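Possible TctC subunit of the Tripartite Tricarboxylate Transport(TTT) Family (Rhodopseudomonas palustris, PDB 6HKE) binds malate in the periplasm, probably as the substrate-capturing subunit of a tripartite tricarboxylate transporter that takes up C4-dicarboxylates. Local coordinates at residues 20-25 against 51-56; 128-133 against 160-165. The protein carries 2 engineered substitutions. All coordinates share one frame; numbering follows the deposited sequence.

Contact 1 (20-25 against 51-56); sequences VVVPFA and IENMLG. With MLT (D-malate), chain D; LMR ((2S)-2-hydroxybutanedioic acid), chain E.
Val-20 and Ile-51 open a parallel strand pair that belongs to the beta-alpha-beta unit strand 18-22, helix 29-45, strand 49-53, with the malate pocket beyond the C-terminal ends of the strands. Val-20 O accepts from Glu-52 N, while its CG1 lies beside CD1 of Ile-51, whose side chain packs on helix 29-45. Val-21 turns to the other face, toward helix 61-67, and its CG1 packs 3.8 Å from CB of Met-54. Val-22 is gripped twice: its N reaches Glu-52 O at 2.7 Å, and its O takes Met-54 N at 2.8 Å, both bonds nearly straight. Its CG1 runs alongside the Asn-53 amide, 3.6 Å from ND2. Pro-23 ends the ladder; its O receives a water that in turn accepts from Gly-56 N, and its CB lies against the face of the Phe-24 ring turned away from malate. On the ligand side of that ring, C2 of D-malate stands 3.5 Å above the plane, over the centre; the (2S) enantiomer, modelled as an alternative in the same space, has C3 above the same face, offset toward the rim. With CG anti to the carbonyl carbon (chi1 -61°), the ring leaves the strand pair for the pocket and meets His-80, their planes about 20° apart. A serine here, lacking the ring, would probably leave malate without the flat apolar wall on this side and His-80 without its aromatic neighbour. Ala-25 has its N 3.5 Å from CD2 of Leu-55. The turn just before it is held from the second strand: Asn-53, whose OD1 has a weak bond to Arg-35, uses ND2 to bind both Asp-31 and Phe-24 O, the latter at 2.8 Å and 14° out of the amide plane.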
loop_
_atom_site.group_PDB
_atom_site.type_symbol
_atom_site.label_atom_id
_atom_site.label_comp_id
_atom_site.label_asym_id
_atom_site.label_seq_id
_atom_site.Cartn_x
_atom_site.Cartn_y
_atom_site.Cartn_z
ATOM N N VAL A 20 -14.947 -7.945 -2.633
ATOM C CA VAL A 20 -13.697 -7.166 -2.813
ATOM C C VAL A 20 -12.681 -7.846 -1.910
ATOM O O VAL A 20 -12.876 -7.878 -0.679
ATOM C CB VAL A 20 -13.867 -5.674 -2.481
ATOM C CG1 VAL A 20 -12.526 -4.953 -2.497
ATOM C CG2 VAL A 20 -14.871 -5.004 -3.419
ATOM N N VAL A 21 -11.689 -8.436 -2.547
ATOM C CA VAL A 21 -10.622 -9.216 -1.891
ATOM C C VAL A 21 -9.487 -8.249 -1.572
ATOM O O VAL A 21 -9.107 -7.475 -2.464
ATOM C CB VAL A 21 -10.189 -10.376 -2.801
ATOM C CG1 VAL A 21 -9.099 -11.196 -2.139
ATOM C CG2 VAL A 21 -11.372 -11.261 -3.139
ATOM N N VAL A 22 -8.995 -8.323 -0.337
ATOM C CA VAL A 22 -7.828 -7.577 0.202
ATOM C C VAL A 22 -6.734 -8.593 0.526
ATOM O O VAL A 22 -7.000 -9.580 1.217
ATOM C CB VAL A 22 -8.238 -6.743 1.435
ATOM C CG1 VAL A 22 -7.032 -6.235 2.191
ATOM C CG2 VAL A 22 -9.151 -5.573 1.051
ATOM N N PRO A 23 -5.495 -8.412 -0.003
ATOM C CA PRO A 23 -4.411 -9.385 0.182
ATOM C C PRO A 23 -3.814 -9.456 1.599
ATOM O O PRO A 23 -2.998 -10.343 1.860
ATOM C CB PRO A 23 -3.277 -8.910 -0.743
ATOM C CG PRO A 23 -3.889 -7.853 -1.629
ATOM C CD PRO A 23 -5.102 -7.316 -0.900
ATOM N N PHE A 24 -4.187 -8.505 2.464
ATOM C CA PHE A 24 -3.508 -8.277 3.760
ATOM C C PHE A 24 -4.482 -8.352 4.932
ATOM O O PHE A 24 -5.701 -8.225 4.771
ATOM C CB PHE A 24 -2.768 -6.946 3.692
ATOM C CG PHE A 24 -1.718 -6.960 2.618
ATOM C CD1 PHE A 24 -0.555 -7.684 2.790
ATOM C CD2 PHE A 24 -1.919 -6.303 1.415
ATOM C CE1 PHE A 24 0.403 -7.730 1.787
ATOM C CE2 PHE A 24 -0.956 -6.344 0.420
ATOM C CZ PHE A 24 0.202 -7.060 0.608
ATOM N N ALA A 25 -3.906 -8.543 6.105
ATOM C CA ALA A 25 -4.619 -8.750 7.386
ATOM C C ALA A 25 -5.502 -7.538 7.683
ATOM O O ALA A 25 -5.120 -6.382 7.315
ATOM C CB ALA A 25 -3.625 -9.004 8.488
ATOM N N ILE A 51 -16.048 -7.681 2.097
ATOM C CA ILE A 51 -14.558 -7.610 2.086
ATOM C C ILE A 51 -14.036 -8.978 2.521
ATOM O O ILE A 51 -14.446 -9.429 3.569
ATOM C CB ILE A 51 -14.035 -6.483 2.988
ATOM C CG1 ILE A 51 -14.423 -5.104 2.447
ATOM C CG2 ILE A 51 -12.528 -6.618 3.180
ATOM C CD1 ILE A 51 -13.482 -4.553 1.372
ATOM N N GLU A 52 -13.205 -9.617 1.701
ATOM C CA GLU A 52 -12.550 -10.911 2.011
ATOM C C GLU A 52 -11.045 -10.636 2.122
ATOM O O GLU A 52 -10.449 -10.092 1.135
ATOM C CB GLU A 52 -12.898 -11.932 0.927
ATOM C CG GLU A 52 -12.681 -13.368 1.360
ATOM C CD GLU A 52 -12.667 -14.370 0.220
ATOM O OE1 GLU A 52 -11.949 -15.382 0.336
ATOM O OE2 GLU A 52 -13.372 -14.138 -0.784
ATOM N N ASN A 53 -10.472 -10.896 3.297
ATOM C CA ASN A 53 -9.022 -10.743 3.559
ATOM C C ASN A 53 -8.416 -12.103 3.246
ATOM O O ASN A 53 -8.853 -13.086 3.844
ATOM C CB ASN A 53 -8.723 -10.263 4.975
ATOM C CG ASN A 53 -9.299 -8.893 5.267
ATOM O OD1 ASN A 53 -10.450 -8.763 5.679
ATOM N ND2 ASN A 53 -8.499 -7.862 5.060
ATOM N N MET A 54 -7.550 -12.155 2.242
ATOM C CA MET A 54 -7.015 -13.421 1.696
ATOM C C MET A 54 -5.494 -13.331 1.729
ATOM O O MET A 54 -4.909 -12.646 0.858
ATOM C CB MET A 54 -7.521 -13.681 0.276
ATOM C CG MET A 54 -7.176 -15.080 -0.228
ATOM S SD MET A 54 -7.738 -15.336 -1.924
ATOM C CE MET A 54 -9.511 -15.224 -1.660
ATOM N N LEU A 55 -4.893 -14.007 2.706
ATOM C CA LEU A 55 -3.450 -13.895 3.007
ATOM C C LEU A 55 -2.718 -14.988 2.253
ATOM O O LEU A 55 -3.313 -16.062 2.046
ATOM C CB LEU A 55 -3.231 -14.055 4.507
ATOM C CG LEU A 55 -4.226 -13.292 5.364
ATOM C CD1 LEU A 55 -3.920 -13.485 6.839
ATOM C CD2 LEU A 55 -4.245 -11.824 4.965
ATOM N N GLY A 56 -1.458 -14.726 1.930
ATOM C CA GLY A 56 -0.537 -15.751 1.418
ATOM C C GLY A 56 0.313 -15.216 0.291
ATOM O O GLY A 56 -0.115 -14.246 -0.370
HETATM C C1 MLT D . 1.717 -3.616 2.312
HETATM O O1 MLT D . 1.890 -3.593 1.074
HETATM O O2 MLT D . 2.684 -3.457 3.091
HETATM C C2 MLT D . 0.326 -3.884 2.843
HETATM O O3 MLT D . -0.740 -3.082 2.294
HETATM C C3 MLT D . 0.225 -3.606 4.313
HETATM C C4 MLT D . -1.197 -3.980 4.641
HETATM O O4 MLT D . -2.145 -3.479 3.978
HETATM O O5 MLT D . -1.339 -4.819 5.554
HETATM C C1 LMR E . 1.932 -3.479 2.512
HETATM O O1A LMR E . 1.738 -4.029 1.416
HETATM O O1B LMR E . 3.063 -3.129 2.942
HETATM C C2 LMR E . 0.701 -3.192 3.385
HETATM O O2 LMR E . -0.358 -2.522 2.710
HETATM C C3 LMR E . 0.103 -4.461 3.999
HETATM C C4 LMR E . -1.246 -4.078 4.581
HETATM O O4A LMR E . -1.383 -4.143 5.817
HETATM O O4B LMR E . -2.143 -3.672 3.802
HETATM O O HOH W 1 -0.757 -11.659 2.549
#

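Contact 2 (128-133 against 160-165)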
loop_
_atom_site.group_PDB
_atom_site.type_symbol
_atom_site.label_atom_id
_atom_site.label_comp_id
_atom_site.label_asym_id
_atom_site.label_seq_id
_atom_site.Cartn_x
_atom_site.Cartn_y
_atom_site.Cartn_z
ATOM N N GLU A 128 22.512 8.954 11.998
ATOM C CA GLU A 128 22.753 7.936 13.058
ATOM C C GLU A 128 22.109 6.607 12.653
ATOM O O GLU A 128 22.674 5.548 12.973
ATOM C CB GLU A 128 22.161 8.381 14.398
ATOM C CG GLU A 128 22.859 9.576 15.030
ATOM C CD GLU A 128 22.226 10.031 16.339
ATOM O OE1 GLU A 128 21.204 9.427 16.746
ATOM O OE2 GLU A 128 22.747 11.000 16.949
ATOM N N PHE A 129 20.945 6.662 12.004
ATOM C CA PHE A 129 20.154 5.463 11.644
ATOM C C PHE A 129 20.968 4.560 10.708
ATOM O O PHE A 129 21.001 3.346 10.955
ATOM C CB PHE A 129 18.811 5.865 11.042
ATOM C CG PHE A 129 18.002 4.687 10.578
ATOM C CD1 PHE A 129 18.300 4.055 9.384
ATOM C CD2 PHE A 129 16.971 4.186 11.357
ATOM C CE1 PHE A 129 17.567 2.960 8.968
ATOM C CE2 PHE A 129 16.232 3.094 10.931
ATOM C CZ PHE A 129 16.536 2.481 9.742
ATOM N N ALA A 130 21.582 5.136 9.673
ATOM C CA ALA A 130 22.430 4.428 8.684
ATOM C C ALA A 130 23.633 3.781 9.390
ATOM O O ALA A 130 23.931 2.609 9.094
ATOM C CB ALA A 130 22.866 5.383 7.601
ATOM N N SER A 131 24.291 4.508 10.299
ATOM C CA SER A 131 25.512 4.065 11.028
ATOM C C SER A 131 25.182 2.866 11.914
ATOM O O SER A 131 25.990 1.938 11.987
ATOM C CB SER A 131 26.092 5.190 11.844
ATOM O OG SER A 131 26.316 6.327 11.018
ATOM N N TYR A 132 24.021 2.895 12.554
ATOM C CA TYR A 132 23.599 1.911 13.581
ATOM C C TYR A 132 23.113 0.620 12.924
ATOM O O TYR A 132 23.287 -0.468 13.526
ATOM C CB TYR A 132 22.486 2.506 14.436
ATOM C CG TYR A 132 22.007 1.633 15.563
ATOM C CD1 TYR A 132 20.969 0.733 15.384
ATOM C CD2 TYR A 132 22.554 1.750 16.826
ATOM C CE1 TYR A 132 20.488 -0.037 16.431
ATOM C CE2 TYR A 132 22.074 1.000 17.887
ATOM C CZ TYR A 132 21.049 0.099 17.686
ATOM O OH TYR A 132 20.603 -0.641 18.732
ATOM N N VAL A 133 22.478 0.726 11.754
ATOM C CA VAL A 133 22.038 -0.485 11.004
ATOM C C VAL A 133 23.290 -1.091 10.352
ATOM O O VAL A 133 23.466 -2.308 10.482
ATOM C CB VAL A 133 20.886 -0.202 10.016
ATOM C CG1 VAL A 133 20.466 -1.452 9.259
ATOM C CG2 VAL A 133 19.678 0.402 10.714
ATOM N N ARG A 160 18.917 -0.717 0.212
ATOM C CA ARG A 160 19.843 -0.631 -0.958
ATOM C C ARG A 160 20.464 0.763 -1.072
ATOM O O ARG A 160 21.623 0.851 -1.507
ATOM C CB ARG A 160 19.137 -0.945 -2.275
ATOM C CG ARG A 160 19.165 -2.430 -2.587
ATOM C CD ARG A 160 18.369 -2.778 -3.821
ATOM N NE ARG A 160 18.110 -4.212 -3.811
ATOM C CZ ARG A 160 18.360 -5.048 -4.807
ATOM N NH1 ARG A 160 18.874 -4.614 -5.949
ATOM N NH2 ARG A 160 18.062 -6.326 -4.658
ATOM N N LEU A 161 19.707 1.808 -0.743
ATOM C CA LEU A 161 20.212 3.195 -0.723
ATOM C C LEU A 161 21.281 3.311 0.367
ATOM O O LEU A 161 22.333 3.908 0.080
ATOM C CB LEU A 161 19.036 4.154 -0.505
ATOM C CG LEU A 161 18.186 4.405 -1.747
ATOM C CD1 LEU A 161 16.964 5.243 -1.418
ATOM C CD2 LEU A 161 19.014 5.064 -2.841
ATOM N N LEU A 162 21.035 2.729 1.546
ATOM C CA LEU A 162 21.940 2.818 2.723
ATOM C C LEU A 162 22.976 1.688 2.694
ATOM O O LEU A 162 23.851 1.684 3.561
ATOM C CB LEU A 162 21.115 2.731 4.010
ATOM C CG LEU A 162 20.155 3.880 4.300
ATOM C CD1 LEU A 162 19.437 3.616 5.606
ATOM C CD2 LEU A 162 20.871 5.213 4.364
ATOM N N LYS A 163 22.863 0.748 1.758
ATOM C CA LYS A 163 23.861 -0.337 1.553
ATOM C C LYS A 163 23.943 -1.191 2.820
ATOM O O LYS A 163 25.047 -1.563 3.214
ATOM C CB LYS A 163 25.214 0.260 1.148
ATOM C CG LYS A 163 25.127 1.267 0.006
ATOM C CD LYS A 163 26.454 1.697 -0.595
ATOM C CE LYS A 163 26.306 2.949 -1.434
ATOM N NZ LYS A 163 25.068 2.897 -2.252
ATOM N N VAL A 164 22.792 -1.505 3.404
ATOM C CA VAL A 164 22.646 -2.437 4.553
ATOM C C VAL A 164 21.681 -3.547 4.130
ATOM O O VAL A 164 20.743 -3.255 3.383
ATOM C CB VAL A 164 22.145 -1.693 5.803
ATOM C CG1 VAL A 164 23.090 -0.562 6.190
ATOM C CG2 VAL A 164 20.730 -1.159 5.626
ATOM N N ASP A 165 21.916 -4.774 4.584
ATOM C CA ASP A 165 21.017 -5.926 4.329
ATOM C C ASP A 165 20.713 -6.621 5.653
ATOM O O ASP A 165 21.172 -7.732 5.888
ATOM C CB ASP A 165 21.601 -6.888 3.290
ATOM C CG ASP A 165 20.559 -7.841 2.721
ATOM O OD1 ASP A 165 19.364 -7.448 2.647
ATOM O OD2 ASP A 165 20.942 -8.974 2.356
#
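The helical bonds from Tyr-132 N to Glu-128 O (3.0 Å) and from Val-133 N to Phe-129 O (3.1 Å) are part of helix 126-136, whose residues Phe-129, Ala-130 and Val-133 lie on the side facing Leu-162 and Val-164. The joint is between helix 126-136 and the end of helix 150-162 with the loop that follows, in the periplasmic binding protein fold but far from malate. The two methyls of Leu-162 divide between neighbouring residues of the facing helix. CD1 comes to the edge of the Phe-129 ring, near the ring plane and 3.9 Å from CE1, the two side chains crossing at about a right angle; CD2 settles 3.8 Å from CB of Ala-130, whose small methyl lets the leucine come close to the helix backbone. Lys-163 then leaves helical geometry with a positive phi of 61°, and the chain delivers Val-164 to the same helix. Val-164 is met by CG1 of Val-133, which reaches across because it lies opposite the backbone N (chi1 180°) and ends 3.7 Å from CG2 of Val-164. The other methyl of Val-133, CG2, stays within its own helix, 3.7 Å above one face of the Phe-129 ring and toward its rim. That ring is boxed in by Tyr-188, edge-to-face, and by Tyr-208, while Val-133 also touches Leu-140. The contacts are made by methyls and an aromatic edge, so the fit probably rests on shape and on the burial of apolar surface, with no directional bond to fix how the two segments sit together.

Along the chain the contacts follow in series, 20-25 with 51-56 closing before 128-133 meets 160-165. Their centres are 32 Å apart, on opposite sides of the chain's centre, and their nearest atoms stay about 19 Å from each other. Contact 1 is made within the mixed sheet, between parallel strands 18-22 and 49-53; contact 2 joins helices 126-136 and 150-162, which precede and follow strand 141-144 of that sheet. This is consistent with the two-lobed plan of periplasmic binding proteins: contact 1 brings Phe-24 to malate, whereas contact 2 lies remote from the ligand, although helix 150-162 begins with Val-150 and Ser-151, which bind it.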